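Local atomic coordinates of putative carboxynorspermidine decarboxylase protein (Sinorhizobium meliloti, PDB entry 3MT1), a protein that probably catalyses the pyridoxal 5'-phosphate-dependent decarboxylation of carboxynorspermidine and carboxyspermidine to norspermidine and spermidine, working as a homodimer. Residues L242-L247 and A257-S262; H286-C291 and A307-V312. All coordinates share one frame; numbering follows the deposited sequence.

Interaction 1. Residues L242-L247 and A257-S262; sequences LEVTVL and AIVDSS
Val-246 and Val-259 face each other as an antiparallel non-hydrogen-bonded pair in the beta hairpin of strands 240-251 and 255-259, part of the C-terminal sheet domain of this class-II decarboxylase. The two short segments meet at 133° between their N-to-C directions, well short of straight antiparallel, and beyond Val-259 the second segment leaves the sheet.

Backbone bonds frame the pair. Leu-247 N reaches Ile-258 O at 2.7 Å, and on the other side Asp-260 N gives a longer, more bent bond to Thr-245 O. CA-H...O contacts from Val-259 CA to Thr-245 O and from Val-246 CA to Ile-258 O lie between them.

The apolar contacts suit beta-branched valines, which fill a sheet face compactly. Val-244 CG2 packs against Val-259 CB at 3.6 Å, while CG1 of the same valine meets Ser-261 CB. Val-246 CG1 sits 4.3 Å from Ala-257 CB, and Ile-316 of strand 315-318 adds to the packing around both Val-244 and Val-246. Off the face that carries Val-244 and Val-246, Leu-247 lays CD1 against Asp-260 CB at 3.8 Å, the two side chains crossing at about a right angle; Ala-80 of the second subunit packs on Leu-247 and Ile-258.

The polar contacts centre on Asp-260, the middle residue of an inverse gamma turn. Its carboxylate stands in for a strand carbonyl where the chain has turned off: CG lies between the backbone N and the carbonyl carbon (chi1 62°), which swings the acid back toward strand 240-251. OD2 of the carboxylate is hydrogen-bonded to Thr-4 OG1, which also bonds Thr-245 OG1, while OD1 is left to the strand. Thr-245 N meets Asp-260 OD1 at 3.0 Å with a nearly straight N-H...O angle of 165°, approaching from above the carboxylate plane.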
loop_
_atom_site.group_PDB
_atom_site.type_symbol
_atom_site.label_atom_id
_atom_site.label_comp_id
_atom_site.label_asym_id
_atom_site.label_seq_id
_atom_site.Cartn_x
_atom_site.Cartn_y
_atom_site.Cartn_z
ATOM N N LEU B 242 -3.575 16.606 -2.421
ATOM C CA LEU B 242 -4.416 15.816 -1.527
ATOM C C LEU B 242 -5.018 16.752 -0.456
ATOM O O LEU B 242 -4.295 17.236 0.410
ATOM C CB LEU B 242 -3.631 14.639 -0.878
ATOM C CG LEU B 242 -4.326 13.793 0.214
ATOM C CD1 LEU B 242 -5.681 13.202 -0.241
ATOM C CD2 LEU B 242 -3.410 12.695 0.877
ATOM N N GLU B 243 -6.330 16.986 -0.517
ATOM C CA GLU B 243 -7.020 17.858 0.421
ATOM C C GLU B 243 -7.428 17.178 1.738
ATOM O O GLU B 243 -8.140 16.171 1.712
ATOM C CB GLU B 243 -8.248 18.442 -0.271
ATOM C CG GLU B 243 -7.913 19.170 -1.582
ATOM C CD GLU B 243 -6.951 20.352 -1.402
ATOM O OE1 GLU B 243 -7.087 21.146 -0.420
ATOM O OE2 GLU B 243 -6.052 20.495 -2.256
ATOM N N VAL B 244 -6.998 17.716 2.881
ATOM C CA VAL B 244 -7.359 17.117 4.186
ATOM C C VAL B 244 -7.829 18.153 5.249
ATOM O O VAL B 244 -7.625 19.360 5.091
ATOM C CB VAL B 244 -6.213 16.260 4.817
ATOM C CG1 VAL B 244 -5.711 15.188 3.854
ATOM C CG2 VAL B 244 -5.057 17.150 5.287
ATOM N N THR B 245 -8.438 17.652 6.325
ATOM C CA THR B 245 -8.950 18.460 7.389
ATOM C C THR B 245 -8.216 18.059 8.647
ATOM O O THR B 245 -7.843 16.905 8.795
ATOM C CB THR B 245 -10.482 18.245 7.567
ATOM O OG1 THR B 245 -11.152 18.630 6.365
ATOM C CG2 THR B 245 -11.030 19.117 8.644
ATOM N N VAL B 246 -8.012 19.016 9.557
ATOM C CA VAL B 246 -7.487 18.701 10.890
ATOM C C VAL B 246 -8.643 18.227 11.737
ATOM O O VAL B 246 -9.723 18.807 11.692
ATOM C CB VAL B 246 -6.825 19.910 11.527
ATOM C CG1 VAL B 246 -6.510 19.669 13.006
ATOM C CG2 VAL B 246 -5.567 20.269 10.737
ATOM N N LEU B 247 -8.416 17.151 12.479
ATOM C CA LEU B 247 -9.446 16.527 13.297
ATOM C C LEU B 247 -9.176 16.677 14.803
ATOM O O LEU B 247 -10.098 16.686 15.604
ATOM C CB LEU B 247 -9.560 15.040 12.945
ATOM C CG LEU B 247 -9.919 14.600 11.538
ATOM C CD1 LEU B 247 -9.851 13.139 11.548
ATOM C CD2 LEU B 247 -11.312 15.046 11.123
ATOM N N ALA B 257 -0.816 17.756 14.898
ATOM C CA ALA B 257 -2.146 17.820 14.333
ATOM C C ALA B 257 -2.478 16.552 13.534
ATOM O O ALA B 257 -1.682 16.094 12.717
ATOM C CB ALA B 257 -2.307 19.089 13.473
ATOM N N ILE B 258 -3.668 16.006 13.777
ATOM C CA ILE B 258 -4.172 14.808 13.102
ATOM C C ILE B 258 -5.081 15.187 11.940
ATOM O O ILE B 258 -6.028 15.950 12.124
ATOM C CB ILE B 258 -5.031 13.925 14.055
ATOM C CG1 ILE B 258 -4.447 13.884 15.480
ATOM C CG2 ILE B 258 -5.261 12.491 13.449
ATOM C CD1 ILE B 258 -3.202 13.000 15.616
ATOM N N VAL B 259 -4.824 14.628 10.763
ATOM C CA VAL B 259 -5.663 14.881 9.607
ATOM C C VAL B 259 -6.419 13.624 9.178
ATOM O O VAL B 259 -6.085 12.487 9.591
ATOM C CB VAL B 259 -4.873 15.444 8.416
ATOM C CG1 VAL B 259 -4.128 16.722 8.839
ATOM C CG2 VAL B 259 -3.922 14.398 7.833
ATOM N N ASP B 260 -7.441 13.837 8.348
ATOM C CA ASP B 260 -8.347 12.761 8.024
ATOM C C ASP B 260 -7.824 11.890 6.872
ATOM O O ASP B 260 -8.542 11.583 5.942
ATOM C CB ASP B 260 -9.760 13.278 7.792
ATOM C CG ASP B 260 -9.874 14.249 6.601
ATOM O OD1 ASP B 260 -8.841 14.681 6.009
ATOM O OD2 ASP B 260 -11.047 14.587 6.266
ATOM N N SER B 261 -6.581 11.466 6.977
ATOM C CA SER B 261 -5.942 10.713 5.935
ATOM C C SER B 261 -4.821 9.925 6.589
ATOM O O SER B 261 -4.612 10.048 7.799
ATOM C CB SER B 261 -5.366 11.686 4.906
ATOM O OG SER B 261 -4.741 11.034 3.817
ATOM N N SER B 262 -4.084 9.147 5.797
ATOM C CA SER B 262 -2.982 8.313 6.281
ATOM C C SER B 262 -1.930 8.128 5.178
ATOM O O SER B 262 -2.269 7.756 4.047
ATOM C CB SER B 262 -3.555 6.963 6.687
ATOM O OG SER B 262 -2.568 6.064 7.123
#

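Interaction 2. Residues H286-C291 and A307-V312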
loop_
_atom_site.group_PDB
_atom_site.type_symbol
_atom_site.label_atom_id
_atom_site.label_comp_id
_atom_site.label_asym_id
_atom_site.label_seq_id
_atom_site.Cartn_x
_atom_site.Cartn_y
_atom_site.Cartn_z
ATOM N N HIS B 286 4.434 28.690 13.680
ATOM C CA HIS B 286 3.801 27.564 14.382
ATOM C C HIS B 286 4.177 26.272 13.720
ATOM O O HIS B 286 3.615 25.913 12.696
ATOM C CB HIS B 286 2.285 27.713 14.457
ATOM C CG HIS B 286 1.859 28.777 15.402
ATOM N ND1 HIS B 286 1.727 30.098 15.022
ATOM C CD2 HIS B 286 1.609 28.734 16.730
ATOM C CE1 HIS B 286 1.376 30.818 16.073
ATOM N NE2 HIS B 286 1.306 30.017 17.124
ATOM N N SER B 287 5.135 25.579 14.311
ATOM C CA SER B 287 5.653 24.356 13.737
ATOM C C SER B 287 4.855 23.145 14.212
ATOM O O SER B 287 4.730 22.884 15.420
ATOM C CB SER B 287 7.158 24.207 14.015
ATOM O OG SER B 287 7.839 23.761 12.844
ATOM N N TYR B 288 4.302 22.427 13.238
ATOM C CA TYR B 288 3.416 21.287 13.490
ATOM C C TYR B 288 3.957 20.012 12.880
ATOM O O TYR B 288 4.400 19.994 11.721
ATOM C CB TYR B 288 2.011 21.527 12.932
ATOM C CG TYR B 288 1.105 22.355 13.810
ATOM C CD1 TYR B 288 0.138 21.752 14.608
ATOM C CD2 TYR B 288 1.201 23.743 13.833
ATOM C CE1 TYR B 288 -0.711 22.510 15.416
ATOM C CE2 TYR B 288 0.365 24.510 14.631
ATOM C CZ TYR B 288 -0.587 23.897 15.423
ATOM O OH TYR B 288 -1.418 24.674 16.225
HETATM N N MSE B 289 3.924 18.947 13.669
HETATM C CA MSE B 289 3.974 17.625 13.080
HETATM C C MSE B 289 2.547 17.234 12.719
HETATM O O MSE B 289 1.660 17.251 13.579
HETATM C CB MSE B 289 4.596 16.604 14.020
HETATM C CG MSE B 289 5.116 15.390 13.276
HETATM SE SE MSE B 289 5.708 14.009 14.509
HETATM C CE MSE B 289 7.275 13.325 13.524
ATOM N N ILE B 290 2.324 16.936 11.442
ATOM C CA ILE B 290 1.012 16.508 10.982
ATOM C C ILE B 290 1.014 15.021 10.771
ATOM O O ILE B 290 1.831 14.501 10.031
ATOM C CB ILE B 290 0.571 17.197 9.665
ATOM C CG1 ILE B 290 0.710 18.720 9.763
ATOM C CG2 ILE B 290 -0.872 16.813 9.307
ATOM C CD1 ILE B 290 1.959 19.237 9.072
ATOM N N CYS B 291 0.079 14.342 11.412
ATOM C CA CYS B 291 0.071 12.895 11.398
ATOM C C CYS B 291 -1.195 12.364 10.840
ATOM O O CYS B 291 -2.223 13.040 10.880
ATOM C CB CYS B 291 0.193 12.355 12.802
ATOM S SG CYS B 291 1.505 13.107 13.719
ATOM N N ALA B 307 1.344 29.877 9.608
ATOM C CA ALA B 307 1.371 31.260 10.082
ATOM C C ALA B 307 0.490 31.401 11.330
ATOM O O ALA B 307 0.822 32.158 12.250
ATOM C CB ALA B 307 0.915 32.176 8.988
ATOM N N GLU B 308 -0.615 30.638 11.351
ATOM C CA GLU B 308 -1.594 30.635 12.458
ATOM C C GLU B 308 -1.771 29.253 13.054
ATOM O O GLU B 308 -1.822 28.241 12.336
ATOM C CB GLU B 308 -2.989 31.105 12.009
ATOM C CG GLU B 308 -3.019 32.269 11.030
ATOM C CD GLU B 308 -2.847 31.814 9.596
ATOM O OE1 GLU B 308 -2.725 30.586 9.384
ATOM O OE2 GLU B 308 -2.820 32.680 8.689
ATOM N N GLU B 309 -1.898 29.240 14.374
ATOM C CA GLU B 309 -2.341 28.085 15.133
ATOM C C GLU B 309 -3.436 27.295 14.397
ATOM O O GLU B 309 -4.448 27.871 13.965
ATOM C CB GLU B 309 -2.865 28.561 16.481
ATOM C CG GLU B 309 -2.767 27.538 17.578
ATOM C CD GLU B 309 -3.799 27.746 18.659
ATOM O OE1 GLU B 309 -4.513 28.782 18.648
ATOM O OE2 GLU B 309 -3.892 26.866 19.534
ATOM N N LEU B 310 -3.218 25.989 14.249
ATOM C CA LEU B 310 -4.175 25.116 13.581
ATOM C C LEU B 310 -5.320 24.702 14.497
ATOM O O LEU B 310 -5.110 24.361 15.670
ATOM C CB LEU B 310 -3.487 23.850 13.062
ATOM C CG LEU B 310 -2.538 23.940 11.882
ATOM C CD1 LEU B 310 -2.047 22.534 11.581
ATOM C CD2 LEU B 310 -3.208 24.580 10.655
ATOM N N LYS B 311 -6.525 24.710 13.944
ATOM C CA LYS B 311 -7.715 24.386 14.709
ATOM C C LYS B 311 -8.403 23.213 14.057
ATOM O O LYS B 311 -8.334 23.048 12.836
ATOM C CB LYS B 311 -8.695 25.575 14.748
ATOM C CG LYS B 311 -8.075 26.967 14.948
ATOM C CD LYS B 311 -8.858 28.011 14.106
ATOM C CE LYS B 311 -8.222 29.412 14.140
ATOM N NZ LYS B 311 -8.238 29.983 15.518
ATOM N N VAL B 312 -9.081 22.405 14.863
ATOM C CA VAL B 312 -9.970 21.375 14.343
ATOM C C VAL B 312 -10.895 21.994 13.267
ATOM O O VAL B 312 -11.558 22.986 13.523
ATOM C CB VAL B 312 -10.797 20.722 15.496
ATOM C CG1 VAL B 312 -11.871 19.738 14.950
ATOM C CG2 VAL B 312 -9.883 20.041 16.516
#
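The loop from strand 300-306 to strand 315-318 packs against side chains that project from strand 286-291 of the C-terminal sheet domain, with Tyr-288 and Leu-310 at the centre of the contact. Leu-310 N donates a hydrogen bond to Tyr-288 OH at 3.0 Å, with an N-H...O angle of 147°. The leucine side chain then runs back along the tyrosine in the opposite direction: CB lies 3.7 Å from Tyr-288 CZ, and CD1 stands over the ring centre as a CH-pi contact, 3.9 Å from the centroid. With CG anti to its carbonyl carbon (chi1 -71°) and the chain extended at chi2, Leu-310 can span the ring from its hydroxyl end inward. Glu-309 CG touches Tyr-288 OH at 3.4 Å, its methylene rather than its carboxylate making the approach. A phenylalanine in place of Tyr-288 would probably leave Leu-310 N without its hydroxyl acceptor, and this part of the loop less firmly held.

At the more exposed end, the His-286 ring lies under the loop backbone: Glu-309 N stands over one face, off centre, 3.8 Å from His-286 ND1, and Ala-307 O is at the edge.

Tyrosine suits the border between core and surface: its ring offers an apolar face to a buried leucine, and its hydroxyl accepts one backbone N-H of a loop without regular secondary structure, at Leu-310.

Overall arrangement
Interactions 1 and 2 both reach one sheet of the C-terminal domain, their centres about 11 Å apart, with strands 255-259 and 286-291 as parallel neighbours. Ala-257 N and O probably bond to Met-289 O and Cys-291 N, while Val-259 CG1 packs on Ile-290 CG2. Interaction 1 is mostly buried: it closes a hairpin through strand-to-strand bonds, valine packing and an aspartate that extends the bonding past the strand end. Interaction 2, more exposed, sets a loop against two aromatic side chains of a strand, with a single hydrogen bond across it, to the Tyr-288 hydroxyl. Leu-310 also touches Ala-257, and Val-312 CG2 reaches Leu-247 O, tying the loop to the hairpin.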